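Local coordinates for fibronectin type III domain-containing protein (Simiduia agarivorans, PDB 6P2K), which probably hydrolyses xyloglucan or related beta-glucans, as an ancestral-type glycoside hydrolase family 74 enzyme built on seven-bladed beta-propellers, at residues 574-577 / 581-584; 523-528 / 603-608; 206-211 / 237-242; 232-237 / 262-267. One frame throughout, in Å; residues are numbered along the deposited sequence.

Interaction 1: residues 574-577 / 581-584; sequences APHP and KVVF
A beta hairpin at the edge of a propeller sheet joins Ala574 to Phe584 and Pro575 to Val583, the last pairs before strand 567-575 turns back into strand 582-588. Ala574 and Phe584 form an antiparallel hydrogen-bonded pair: Ala574 N donates to Phe584 O at 2.7 Å, and Phe584 N returns a bond to Ala574 O at 3.0 Å. Pro575 and Val583 follow as a non-hydrogen-bonded pair, a place where a residue lacking an N-H costs no cross-strand bond; here Val583 CG2 packs 3.9 Å from Pro575 CA. Beyond the strand end, His576 N still donates to Val582 O at 3.0 Å, carrying the ladder one step into the turn.

The Phe584 ring presents its edge to the opposite backbone, with CD1 3.4 Å from Ala574 O and the oxygen lying in the ring plane. His576 has CG anti to the backbone N (chi1 -168°), which brings the imidazole obliquely across Val582; its CB lies 3.7 Å from Val582 CB, and its CD2 3.9 Å from Val582 CG1. The ring's rotation is set by ND1, hydrogen-bonded to Thr578 N in the turn, with a weak bond from NE2 to Glu656 OE1. Strand 593-599 flanks the hairpin, continuing an antiparallel up-and-down meander characteristic of a beta-propeller blade.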
loop_
_atom_site.group_PDB
_atom_site.type_symbol
_atom_site.label_atom_id
_atom_site.label_comp_id
_atom_site.label_asym_id
_atom_site.label_seq_id
_atom_site.Cartn_x
_atom_site.Cartn_y
_atom_site.Cartn_z
ATOM N N ALA B 574 20.843 -25.416 -25.529
ATOM C CA ALA B 574 21.875 -25.687 -24.530
ATOM C C ALA B 574 22.880 -24.543 -24.541
ATOM O O ALA B 574 23.875 -24.586 -25.282
ATOM C CB ALA B 574 22.561 -27.026 -24.796
ATOM N N PRO B 575 22.658 -23.499 -23.745
ATOM C CA PRO B 575 23.647 -22.421 -23.659
ATOM C C PRO B 575 24.935 -22.912 -23.021
ATOM O O PRO B 575 24.933 -23.799 -22.164
ATOM C CB PRO B 575 22.957 -21.366 -22.783
ATOM C CG PRO B 575 21.497 -21.736 -22.798
ATOM C CD PRO B 575 21.482 -23.232 -22.903
ATOM N N HIS B 576 26.042 -22.324 -23.462
ATOM C CA HIS B 576 27.353 -22.734 -22.983
ATOM C C HIS B 576 27.448 -22.501 -21.476
ATOM O O HIS B 576 26.977 -21.473 -20.976
ATOM C CB HIS B 576 28.442 -21.958 -23.728
ATOM C CG HIS B 576 29.827 -22.489 -23.524
ATOM N ND1 HIS B 576 30.507 -22.364 -22.332
ATOM C CD2 HIS B 576 30.666 -23.131 -24.371
ATOM C CE1 HIS B 576 31.703 -22.916 -22.451
ATOM N NE2 HIS B 576 31.825 -23.386 -23.679
ATOM N N PRO B 577 28.033 -23.436 -20.720
ATOM C CA PRO B 577 27.967 -23.326 -19.253
ATOM C C PRO B 577 28.753 -22.159 -18.676
ATOM O O PRO B 577 28.405 -21.683 -17.587
ATOM C CB PRO B 577 28.530 -24.674 -18.776
ATOM C CG PRO B 577 29.344 -25.179 -19.923
ATOM C CD PRO B 577 28.631 -24.710 -21.153
ATOM N N LYS B 581 28.463 -16.055 -24.742
ATOM C CA LYS B 581 28.500 -15.770 -26.172
ATOM C C LYS B 581 28.360 -17.013 -27.043
ATOM O O LYS B 581 28.427 -16.894 -28.270
ATOM C CB LYS B 581 29.803 -15.059 -26.553
ATOM C CG LYS B 581 30.047 -13.730 -25.866
ATOM C CD LYS B 581 31.389 -13.167 -26.299
ATOM C CE LYS B 581 31.404 -11.653 -26.258
ATOM N NZ LYS B 581 31.766 -11.145 -24.909
ATOM N N VAL B 582 28.188 -18.195 -26.455
ATOM C CA VAL B 582 28.095 -19.439 -27.210
ATOM C C VAL B 582 26.823 -20.162 -26.794
ATOM O O VAL B 582 26.519 -20.258 -25.600
ATOM C CB VAL B 582 29.327 -20.341 -26.992
ATOM C CG1 VAL B 582 29.136 -21.680 -27.685
ATOM C CG2 VAL B 582 30.581 -19.654 -27.510
ATOM N N VAL B 583 26.078 -20.662 -27.779
ATOM C CA VAL B 583 24.840 -21.391 -27.538
ATOM C C VAL B 583 24.744 -22.537 -28.538
ATOM O O VAL B 583 25.128 -22.394 -29.703
ATOM C CB VAL B 583 23.608 -20.461 -27.629
ATOM C CG1 VAL B 583 23.435 -19.917 -29.041
ATOM C CG2 VAL B 583 22.352 -21.183 -27.170
ATOM N N PHE B 584 24.253 -23.681 -28.069
ATOM C CA PHE B 584 23.970 -24.830 -28.913
ATOM C C PHE B 584 22.473 -25.112 -28.890
ATOM O O PHE B 584 21.764 -24.716 -27.962
ATOM C CB PHE B 584 24.725 -26.086 -28.452
ATOM C CG PHE B 584 26.194 -25.872 -28.220
ATOM C CD1 PHE B 584 26.659 -25.430 -26.990
ATOM C CD2 PHE B 584 27.112 -26.138 -29.220
ATOM C CE1 PHE B 584 28.012 -25.242 -26.767
ATOM C CE2 PHE B 584 28.467 -25.948 -29.007
ATOM C CZ PHE B 584 28.916 -25.501 -27.778
#

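Interaction 2: residues 523-528 / 603-608; sequences KVFMFS and GSWTFA
Segments 523-528 and 603-608 belong to different sheets, and their backbones stay well apart: the closest CA atoms, those of Phe525 and Trp605, are 13.1 Å from each other, and no hydrogen bond passes between the segments. The gap is bridged by two aromatic side chains alone. In both, CG lies anti to the carbonyl carbon (chi1 -64° for Phe525 and -67° for Trp605), and each ring is directed into the space between the sheets.

The touch is between Trp605 CH2 and the CE1-CZ edge of Phe525. Trp605 CH2, on the six-membered ring of the indole, sits near the plane of the Phe525 ring, 3.9 Å from Phe525 CE1 and 4.0 Å from Phe525 CZ. The two ring planes are turned 85° to one another, with centroids 6.0 Å apart and the approach to the indole oblique. The contact is small and wholly apolar, burying 79 Å² in all.

Ile557, on strand 555-559 of the sheet that carries Phe525, touches both rings and fills in beside them. Phe525 is further lined by Met535 of strand 532-536 and by Ile573 of strand 567-575, which starts the neighbouring sheet to which strand 605-615 also belongs; the rings therefore lie where two adjacent propeller sheets pack face against face.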
loop_
_atom_site.group_PDB
_atom_site.type_symbol
_atom_site.label_atom_id
_atom_site.label_comp_id
_atom_site.label_asym_id
_atom_site.label_seq_id
_atom_site.Cartn_x
_atom_site.Cartn_y
_atom_site.Cartn_z
ATOM N N LYS B 523 20.007 -13.735 -18.891
ATOM C CA LYS B 523 19.884 -13.851 -20.339
ATOM C C LYS B 523 19.113 -15.117 -20.689
ATOM O O LYS B 523 19.437 -16.200 -20.190
ATOM C CB LYS B 523 21.272 -13.871 -20.986
ATOM C CG LYS B 523 21.284 -14.156 -22.479
ATOM C CD LYS B 523 22.655 -13.843 -23.079
ATOM C CE LYS B 523 22.982 -12.360 -22.957
ATOM N NZ LYS B 523 24.348 -12.032 -23.468
ATOM N N VAL B 524 18.098 -14.979 -21.544
ATOM C CA VAL B 524 17.197 -16.078 -21.884
ATOM C C VAL B 524 17.148 -16.233 -23.398
ATOM O O VAL B 524 16.968 -15.247 -24.120
ATOM C CB VAL B 524 15.777 -15.849 -21.325
ATOM C CG1 VAL B 524 14.914 -17.084 -21.550
ATOM C CG2 VAL B 524 15.829 -15.489 -19.839
ATOM N N PHE B 525 17.295 -17.472 -23.876
ATOM C CA PHE B 525 17.197 -17.808 -25.289
ATOM C C PHE B 525 15.879 -18.521 -25.570
ATOM O O PHE B 525 15.340 -19.222 -24.708
ATOM C CB PHE B 525 18.349 -18.716 -25.737
ATOM C CG PHE B 525 19.707 -18.087 -25.635
ATOM C CD1 PHE B 525 20.220 -17.339 -26.682
ATOM C CD2 PHE B 525 20.484 -18.267 -24.499
ATOM C CE1 PHE B 525 21.478 -16.765 -26.592
ATOM C CE2 PHE B 525 21.744 -17.699 -24.404
ATOM C CZ PHE B 525 22.241 -16.946 -25.449
ATOM N N MET B 526 15.375 -18.354 -26.794
ATOM C CA MET B 526 14.163 -19.036 -27.227
ATOM C C MET B 526 14.177 -19.155 -28.747
ATOM O O MET B 526 14.680 -18.270 -29.443
ATOM C CB MET B 526 12.905 -18.294 -26.759
ATOM C CG MET B 526 12.774 -16.878 -27.314
ATOM S SD MET B 526 12.227 -15.674 -26.079
ATOM C CE MET B 526 13.668 -15.597 -25.009
ATOM N N PHE B 527 13.629 -20.259 -29.255
ATOM C CA PHE B 527 13.549 -20.495 -30.694
ATOM C C PHE B 527 12.081 -20.544 -31.097
ATOM O O PHE B 527 11.348 -21.446 -30.682
ATOM C CB PHE B 527 14.269 -21.781 -31.101
ATOM C CG PHE B 527 14.697 -21.805 -32.549
ATOM C CD1 PHE B 527 13.756 -21.856 -33.570
ATOM C CD2 PHE B 527 16.040 -21.757 -32.889
ATOM C CE1 PHE B 527 14.150 -21.864 -34.905
ATOM C CE2 PHE B 527 16.444 -21.770 -34.213
ATOM C CZ PHE B 527 15.496 -21.821 -35.226
ATOM N N SER B 528 11.665 -19.577 -31.907
ATOM C CA SER B 528 10.304 -19.499 -32.421
ATOM C C SER B 528 10.218 -20.357 -33.678
ATOM O O SER B 528 10.866 -20.058 -34.685
ATOM C CB SER B 528 9.926 -18.047 -32.712
ATOM O OG SER B 528 8.560 -17.937 -33.061
ATOM N N GLY B 603 28.566 -7.723 -31.834
ATOM C CA GLY B 603 27.270 -8.108 -31.330
ATOM C C GLY B 603 26.483 -9.026 -32.238
ATOM O O GLY B 603 25.458 -9.569 -31.805
ATOM N N SER B 604 26.923 -9.218 -33.479
ATOM C CA SER B 604 26.260 -10.150 -34.374
ATOM C C SER B 604 26.626 -11.586 -34.007
ATOM O O SER B 604 27.591 -11.844 -33.283
ATOM C CB SER B 604 26.633 -9.867 -35.831
ATOM O OG SER B 604 28.004 -10.138 -36.073
ATOM N N TRP B 605 25.833 -12.524 -34.516
ATOM C CA TRP B 605 26.006 -13.945 -34.245
ATOM C C TRP B 605 26.268 -14.690 -35.545
ATOM O O TRP B 605 25.701 -14.354 -36.588
ATOM C CB TRP B 605 24.764 -14.535 -33.569
ATOM C CG TRP B 605 24.499 -14.032 -32.180
ATOM C CD1 TRP B 605 24.037 -12.796 -31.826
ATOM C CD2 TRP B 605 24.662 -14.763 -30.958
ATOM N NE1 TRP B 605 23.911 -12.710 -30.461
ATOM C CE2 TRP B 605 24.283 -13.906 -29.905
ATOM C CE3 TRP B 605 25.089 -16.059 -30.654
ATOM C CZ2 TRP B 605 24.322 -14.304 -28.569
ATOM C CZ3 TRP B 605 25.130 -16.452 -29.324
ATOM C CH2 TRP B 605 24.749 -15.575 -28.300
ATOM N N THR B 606 27.125 -15.707 -35.478
ATOM C CA THR B 606 27.314 -16.646 -36.576
ATOM C C THR B 606 26.955 -18.040 -36.084
ATOM O O THR B 606 27.452 -18.482 -35.042
ATOM C CB THR B 606 28.753 -16.619 -37.111
ATOM O OG1 THR B 606 29.674 -16.925 -36.056
ATOM C CG2 THR B 606 29.083 -15.251 -37.690
ATOM N N PHE B 607 26.082 -18.720 -36.825
ATOM C CA PHE B 607 25.599 -20.045 -36.469
ATOM C C PHE B 607 26.024 -21.049 -37.527
ATOM O O PHE B 607 26.102 -20.722 -38.716
ATOM C CB PHE B 607 24.072 -20.076 -36.342
ATOM C CG PHE B 607 23.558 -19.568 -35.028
ATOM C CD1 PHE B 607 23.578 -18.213 -34.736
ATOM C CD2 PHE B 607 23.038 -20.443 -34.090
ATOM C CE1 PHE B 607 23.103 -17.743 -33.524
ATOM C CE2 PHE B 607 22.557 -19.978 -32.874
ATOM C CZ PHE B 607 22.591 -18.625 -32.594
ATOM N N ALA B 608 26.283 -22.279 -37.089
ATOM C CA ALA B 608 26.642 -23.346 -38.008
ATOM C C ALA B 608 26.251 -24.685 -37.407
ATOM O O ALA B 608 26.226 -24.855 -36.184
ATOM C CB ALA B 608 28.140 -23.334 -38.339
#

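Interaction 3: residues 206-211 / 237-242; sequences AVRPWN and NTNFLV
Arg208 reaches Asn239 and Leu241 with its guanidinium group. NH1 of Arg208 donates to the backbone O of Asn239 at 3.0 Å in an almost straight bond (175°), the oxygen lying at the edge of the guanidinium and in its plane. One face of the same group is covered by Leu241, whose CD1 stands 3.6 Å above the plane over its centre. The Asn239 amide, steeply turned from the guanidinium, comes near as well, with ND2 3.8 Å from Arg208 NH2, but both nitrogens are donors and no bond forms.

Arg208 CG lies between the backbone N and the carbonyl carbon (chi1 48°), and a bend at chi3 (68°) swings the guanidinium across to Leu241. A second bond, from NH1 to Tyr227 O, holds the group from strand 222-228. With an alanine here, Asn239 O would probably lose its straight donor and Leu241 the flat surface it packs on, leaving the approach to strand 241-246 less firmly tied.

Within the four-stranded antiparallel sheet, strand 222-228 runs between strands 210-216 and 241-246. Arg208, just ahead of the first strand, thus spans the sheet's end, joining the entry to strand 210-216 with both strand 222-228 and the start of 241-246.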
loop_
_atom_site.group_PDB
_atom_site.type_symbol
_atom_site.label_atom_id
_atom_site.label_comp_id
_atom_site.label_asym_id
_atom_site.label_seq_id
_atom_site.Cartn_x
_atom_site.Cartn_y
_atom_site.Cartn_z
ATOM N N ALA B 206 -31.694 -46.038 -42.119
ATOM C CA ALA B 206 -31.393 -45.240 -43.300
ATOM C C ALA B 206 -30.447 -44.094 -42.964
ATOM O O ALA B 206 -29.575 -43.747 -43.770
ATOM C CB ALA B 206 -32.685 -44.709 -43.921
ATOM N N VAL B 207 -30.587 -43.506 -41.776
ATOM C CA VAL B 207 -29.829 -42.321 -41.405
ATOM C C VAL B 207 -28.820 -42.607 -40.297
ATOM O O VAL B 207 -27.716 -42.059 -40.317
ATOM C CB VAL B 207 -30.770 -41.154 -41.019
ATOM C CG1 VAL B 207 -31.184 -41.212 -39.556
ATOM C CG2 VAL B 207 -30.110 -39.818 -41.328
ATOM N N ARG B 208 -29.155 -43.470 -39.332
ATOM C CA ARG B 208 -28.305 -43.704 -38.162
ATOM C C ARG B 208 -28.205 -45.199 -37.874
ATOM O O ARG B 208 -28.810 -45.708 -36.920
ATOM C CB ARG B 208 -28.813 -42.929 -36.941
ATOM C CG ARG B 208 -30.301 -43.051 -36.646
ATOM C CD ARG B 208 -30.728 -42.076 -35.548
ATOM N NE ARG B 208 -30.642 -40.684 -35.980
ATOM C CZ ARG B 208 -29.757 -39.808 -35.515
ATOM N NH1 ARG B 208 -28.874 -40.174 -34.596
ATOM N NH2 ARG B 208 -29.756 -38.563 -35.969
ATOM N N PRO B 209 -27.416 -45.930 -38.665
ATOM C CA PRO B 209 -27.335 -47.386 -38.470
ATOM C C PRO B 209 -26.503 -47.795 -37.268
ATOM O O PRO B 209 -26.717 -48.889 -36.731
ATOM C CB PRO B 209 -26.695 -47.884 -39.776
ATOM C CG PRO B 209 -26.538 -46.657 -40.664
ATOM C CD PRO B 209 -26.544 -45.478 -39.758
ATOM N N TRP B 210 -25.570 -46.959 -36.824
ATOM C CA TRP B 210 -24.585 -47.371 -35.833
ATOM C C TRP B 210 -25.137 -47.223 -34.422
ATOM O O TRP B 210 -25.596 -46.145 -34.034
ATOM C CB TRP B 210 -23.308 -46.548 -35.982
ATOM C CG TRP B 210 -22.580 -46.812 -37.259
ATOM C CD1 TRP B 210 -23.013 -47.568 -38.308
ATOM C CD2 TRP B 210 -21.290 -46.314 -37.629
ATOM N NE1 TRP B 210 -22.070 -47.581 -39.306
ATOM C CE2 TRP B 210 -21.002 -46.817 -38.915
ATOM C CE3 TRP B 210 -20.348 -45.495 -36.998
ATOM C CZ2 TRP B 210 -19.816 -46.525 -39.583
ATOM C CZ3 TRP B 210 -19.168 -45.208 -37.662
ATOM C CH2 TRP B 210 -18.913 -45.722 -38.942
ATOM N N ASN B 211 -25.088 -48.308 -33.656
ATOM C CA ASN B 211 -25.440 -48.264 -32.246
ATOM C C ASN B 211 -24.208 -47.931 -31.415
ATOM O O ASN B 211 -23.124 -48.477 -31.643
ATOM C CB ASN B 211 -26.028 -49.595 -31.781
ATOM C CG ASN B 211 -26.181 -49.661 -30.276
ATOM O OD1 ASN B 211 -25.392 -50.306 -29.587
ATOM N ND2 ASN B 211 -27.189 -48.975 -29.756
ATOM N N ASN B 237 -19.822 -35.745 -36.049
ATOM C CA ASN B 237 -20.949 -36.626 -35.744
ATOM C C ASN B 237 -21.326 -36.323 -34.297
ATOM O O ASN B 237 -20.726 -36.867 -33.366
ATOM C CB ASN B 237 -20.576 -38.093 -35.947
ATOM C CG ASN B 237 -21.784 -39.006 -35.980
ATOM O OD1 ASN B 237 -22.922 -38.558 -35.854
ATOM N ND2 ASN B 237 -21.540 -40.299 -36.154
ATOM N N THR B 238 -22.313 -35.444 -34.111
ATOM C CA THR B 238 -22.594 -34.860 -32.810
ATOM C C THR B 238 -23.973 -35.184 -32.253
ATOM O O THR B 238 -24.233 -34.872 -31.085
ATOM C CB THR B 238 -22.448 -33.331 -32.878
ATOM O OG1 THR B 238 -23.558 -32.775 -33.595
ATOM C CG2 THR B 238 -21.161 -32.953 -33.596
ATOM N N ASN B 239 -24.859 -35.793 -33.037
ATOM C CA ASN B 239 -26.263 -35.963 -32.667
ATOM C C ASN B 239 -26.575 -37.454 -32.545
ATOM O O ASN B 239 -27.010 -38.089 -33.507
ATOM C CB ASN B 239 -27.170 -35.278 -33.698
ATOM C CG ASN B 239 -28.626 -35.241 -33.268
ATOM O OD1 ASN B 239 -28.935 -35.218 -32.078
ATOM N ND2 ASN B 239 -29.529 -35.227 -34.242
ATOM N N PHE B 240 -26.353 -38.008 -31.355
ATOM C CA PHE B 240 -26.737 -39.382 -31.054
ATOM C C PHE B 240 -28.110 -39.361 -30.397
ATOM O O PHE B 240 -28.347 -38.576 -29.473
ATOM C CB PHE B 240 -25.730 -40.061 -30.121
ATOM C CG PHE B 240 -24.334 -40.199 -30.686
ATOM C CD1 PHE B 240 -23.980 -39.641 -31.907
ATOM C CD2 PHE B 240 -23.370 -40.901 -29.978
ATOM C CE1 PHE B 240 -22.693 -39.777 -32.403
ATOM C CE2 PHE B 240 -22.085 -41.040 -30.467
ATOM C CZ PHE B 240 -21.746 -40.480 -31.683
ATOM N N LEU B 241 -29.011 -40.220 -30.863
ATOM C CA LEU B 241 -30.378 -40.236 -30.367
ATOM C C LEU B 241 -30.642 -41.497 -29.552
ATOM O O LEU B 241 -30.096 -42.566 -29.832
ATOM C CB LEU B 241 -31.382 -40.124 -31.516
ATOM C CG LEU B 241 -31.402 -38.728 -32.145
ATOM C CD1 LEU B 241 -32.411 -38.639 -33.275
ATOM C CD2 LEU B 241 -31.683 -37.676 -31.077
ATOM N N VAL B 242 -31.490 -41.352 -28.537
ATOM C CA VAL B 242 -31.740 -42.392 -27.545
ATOM C C VAL B 242 -33.099 -43.016 -27.814
ATOM O O VAL B 242 -34.084 -42.309 -28.060
ATOM C CB VAL B 242 -31.672 -41.820 -26.116
ATOM C CG1 VAL B 242 -31.590 -42.947 -25.096
ATOM C CG2 VAL B 242 -30.485 -40.877 -25.984
#

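Interaction 4: residues 232-237 / 262-267; sequences PDLRYN and NRRYWY
Arg264 points its guanidinium at the backbone carbonyls of Leu234 and Asn237, tying a long blade loop, between strands 222-228 and 241-246, to the entry of the next propeller sheet. Its NH2 donates to Leu234 O; the modelled 2.5 Å is very short and its exact length doubtful. NE adds two weak bonds, to Leu234 O and to Asn237 O, each 3.2 Å long, so one side chain addresses two carbonyls, Asn237 O only weakly. The chain, extended from CG to NE, carries the group out from an inverse gamma turn centred on Arg264. A leucine in its place would probably leave both carbonyls without these donors and the loop freer to shift. Packing is modest: Leu234 CG lies 4.0 Å from Arg264 NE, and Arg235 CA 3.5 Å from Arg264 NH2. On the outer side, Tyr236 meets the ring of Tyr309 of a second subunit. The loop is braced internally by an Asx turn, in which Asp233 OD1 accepts from Arg235 N at 3.1 Å.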
loop_
_atom_site.group_PDB
_atom_site.type_symbol
_atom_site.label_atom_id
_atom_site.label_comp_id
_atom_site.label_asym_id
_atom_site.label_seq_id
_atom_site.Cartn_x
_atom_site.Cartn_y
_atom_site.Cartn_z
ATOM N N PRO B 232 -17.438 -41.448 -39.755
ATOM C CA PRO B 232 -16.249 -41.923 -39.034
ATOM C C PRO B 232 -15.735 -40.925 -38.008
ATOM O O PRO B 232 -15.524 -41.277 -36.842
ATOM C CB PRO B 232 -15.219 -42.143 -40.153
ATOM C CG PRO B 232 -15.971 -41.969 -41.457
ATOM C CD PRO B 232 -17.130 -41.086 -41.147
ATOM N N ASP B 233 -15.528 -39.681 -38.435
ATOM C CA ASP B 233 -14.933 -38.663 -37.579
ATOM C C ASP B 233 -15.956 -38.178 -36.558
ATOM O O ASP B 233 -17.007 -37.640 -36.925
ATOM C CB ASP B 233 -14.411 -37.501 -38.420
ATOM C CG ASP B 233 -13.394 -36.653 -37.678
ATOM O OD1 ASP B 233 -13.426 -36.630 -36.428
ATOM O OD2 ASP B 233 -12.554 -36.012 -38.346
ATOM N N LEU B 234 -15.635 -38.355 -35.274
ATOM C CA LEU B 234 -16.540 -37.962 -34.201
ATOM C C LEU B 234 -16.700 -36.452 -34.093
ATOM O O LEU B 234 -17.683 -35.985 -33.507
ATOM C CB LEU B 234 -16.037 -38.524 -32.872
ATOM C CG LEU B 234 -17.094 -38.955 -31.859
ATOM C CD1 LEU B 234 -17.770 -40.242 -32.305
ATOM C CD2 LEU B 234 -16.454 -39.122 -30.491
ATOM N N ARG B 235 -15.760 -35.678 -34.639
ATOM C CA ARG B 235 -15.840 -34.226 -34.541
ATOM C C ARG B 235 -16.989 -33.651 -35.358
ATOM O O ARG B 235 -17.424 -32.527 -35.087
ATOM C CB ARG B 235 -14.511 -33.610 -34.976
ATOM C CG ARG B 235 -13.316 -34.216 -34.254
ATOM C CD ARG B 235 -12.051 -33.395 -34.438
ATOM N NE ARG B 235 -11.348 -33.738 -35.672
ATOM C CZ ARG B 235 -10.553 -34.794 -35.814
ATOM N NH1 ARG B 235 -10.357 -35.626 -34.798
ATOM N NH2 ARG B 235 -9.954 -35.019 -36.976
ATOM N N TYR B 236 -17.495 -34.395 -36.343
ATOM C CA TYR B 236 -18.612 -33.947 -37.165
ATOM C C TYR B 236 -19.798 -34.900 -37.077
ATOM O O TYR B 236 -20.684 -34.870 -37.935
ATOM C CB TYR B 236 -18.154 -33.763 -38.613
ATOM C CG TYR B 236 -16.868 -32.976 -38.695
ATOM C CD1 TYR B 236 -16.855 -31.608 -38.455
ATOM C CD2 TYR B 236 -15.662 -33.604 -38.975
ATOM C CE1 TYR B 236 -15.681 -30.885 -38.510
ATOM C CE2 TYR B 236 -14.483 -32.890 -39.033
ATOM C CZ TYR B 236 -14.498 -31.532 -38.800
ATOM O OH TYR B 236 -13.325 -30.815 -38.856
ATOM N N ASN B 237 -19.822 -35.745 -36.049
ATOM C CA ASN B 237 -20.949 -36.626 -35.744
ATOM C C ASN B 237 -21.326 -36.323 -34.297
ATOM O O ASN B 237 -20.726 -36.867 -33.366
ATOM C CB ASN B 237 -20.576 -38.093 -35.947
ATOM C CG ASN B 237 -21.784 -39.006 -35.980
ATOM O OD1 ASN B 237 -22.922 -38.558 -35.854
ATOM N ND2 ASN B 237 -21.540 -40.299 -36.154
ATOM N N ASN B 262 -28.568 -32.587 -29.531
ATOM C CA ASN B 262 -27.300 -32.629 -30.261
ATOM C C ASN B 262 -26.132 -33.012 -29.348
ATOM O O ASN B 262 -25.147 -32.285 -29.217
ATOM C CB ASN B 262 -27.045 -31.282 -30.951
ATOM C CG ASN B 262 -25.957 -31.359 -32.004
ATOM O OD1 ASN B 262 -25.846 -32.348 -32.732
ATOM N ND2 ASN B 262 -25.147 -30.309 -32.091
ATOM N N ARG B 263 -26.253 -34.181 -28.719
ATOM C CA ARG B 263 -25.217 -34.696 -27.835
ATOM C C ARG B 263 -24.881 -36.133 -28.206
ATOM O O ARG B 263 -25.728 -36.883 -28.698
ATOM C CB ARG B 263 -25.643 -34.625 -26.361
ATOM C CG ARG B 263 -26.054 -33.238 -25.899
ATOM C CD ARG B 263 -24.919 -32.241 -26.061
ATOM N NE ARG B 263 -24.993 -31.167 -25.074
ATOM C CZ ARG B 263 -23.996 -30.326 -24.807
ATOM N NH1 ARG B 263 -22.845 -30.427 -25.461
ATOM N NH2 ARG B 263 -24.154 -29.381 -23.889
ATOM N N ARG B 264 -23.628 -36.514 -27.949
ATOM C CA ARG B 264 -23.115 -37.829 -28.336
ATOM C C ARG B 264 -23.379 -38.862 -27.239
ATOM O O ARG B 264 -22.466 -39.482 -26.693
ATOM C CB ARG B 264 -21.627 -37.737 -28.651
ATOM C CG ARG B 264 -21.261 -36.740 -29.734
ATOM C CD ARG B 264 -19.829 -36.280 -29.545
ATOM N NE ARG B 264 -19.229 -35.756 -30.766
ATOM C CZ ARG B 264 -18.840 -34.494 -30.916
ATOM N NH1 ARG B 264 -19.001 -33.629 -29.924
ATOM N NH2 ARG B 264 -18.296 -34.092 -32.056
ATOM N N TYR B 265 -24.661 -39.043 -26.924
ATOM C CA TYR B 265 -25.054 -39.976 -25.876
ATOM C C TYR B 265 -24.617 -41.391 -26.228
ATOM O O TYR B 265 -24.772 -41.838 -27.368
ATOM C CB TYR B 265 -26.567 -39.931 -25.669
ATOM C CG TYR B 265 -27.085 -38.591 -25.202
ATOM C CD1 TYR B 265 -26.742 -38.090 -23.953
ATOM C CD2 TYR B 265 -27.923 -37.830 -26.008
ATOM C CE1 TYR B 265 -27.215 -36.866 -23.518
ATOM C CE2 TYR B 265 -28.404 -36.601 -25.578
ATOM C CZ TYR B 265 -28.045 -36.126 -24.333
ATOM O OH TYR B 265 -28.511 -34.907 -23.895
ATOM N N TRP B 266 -24.069 -42.101 -25.245
ATOM C CA TRP B 266 -23.564 -43.443 -25.498
ATOM C C TRP B 266 -23.519 -44.228 -24.194
ATOM O O TRP B 266 -23.662 -43.673 -23.101
ATOM C CB TRP B 266 -22.190 -43.388 -26.186
ATOM C CG TRP B 266 -20.993 -43.080 -25.307
ATOM C CD1 TRP B 266 -20.994 -42.571 -24.034
ATOM C CD2 TRP B 266 -19.616 -43.252 -25.663
ATOM N NE1 TRP B 266 -19.705 -42.434 -23.578
ATOM C CE2 TRP B 266 -18.841 -42.846 -24.559
ATOM C CE3 TRP B 266 -18.964 -43.723 -26.808
ATOM C CZ2 TRP B 266 -17.449 -42.891 -24.569
ATOM C CZ3 TRP B 266 -17.583 -43.768 -26.814
ATOM C CH2 TRP B 266 -16.841 -43.352 -25.702
ATOM N N TYR B 267 -23.312 -45.535 -24.332
ATOM C CA TYR B 267 -23.160 -46.450 -23.206
ATOM C C TYR B 267 -24.277 -46.339 -22.162
ATOM O O TYR B 267 -24.003 -46.124 -20.980
ATOM C CB TYR B 267 -21.808 -46.238 -22.537
ATOM C CG TYR B 267 -20.627 -46.821 -23.277
ATOM C CD1 TYR B 267 -20.112 -46.193 -24.400
ATOM C CD2 TYR B 267 -20.012 -47.985 -22.836
ATOM C CE1 TYR B 267 -19.023 -46.711 -25.074
ATOM C CE2 TYR B 267 -18.922 -48.512 -23.505
ATOM C CZ TYR B 267 -18.432 -47.871 -24.624
ATOM O OH TYR B 267 -17.346 -48.390 -25.291
#

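Overall arrangement
The four contacts form two well-separated pairs, interaction 1 lying across the chain's centre from interactions 3 and 4. Interactions 1 and 2 have centres 9 Å apart and share a sheet: Trp605 CZ3 packs 3.5 Å from Lys581 O, while Phe525 CD2 lies 4.0 Å from Pro575 CG, so the aromatic pair rests against the hairpin. Interactions 3 and 4, centres 8 Å apart, share Asn237 and a probable backbone bond of 3.0 Å from Phe240 N to Arg263 O. Interactions 1 and 4, with centres 50 Å apart, each lie near a zinc ion, about 9 Å from the side chains of Pro575 (near Asp513) and Leu234 (near Gln16 and Asp124); interaction 3 is farther off.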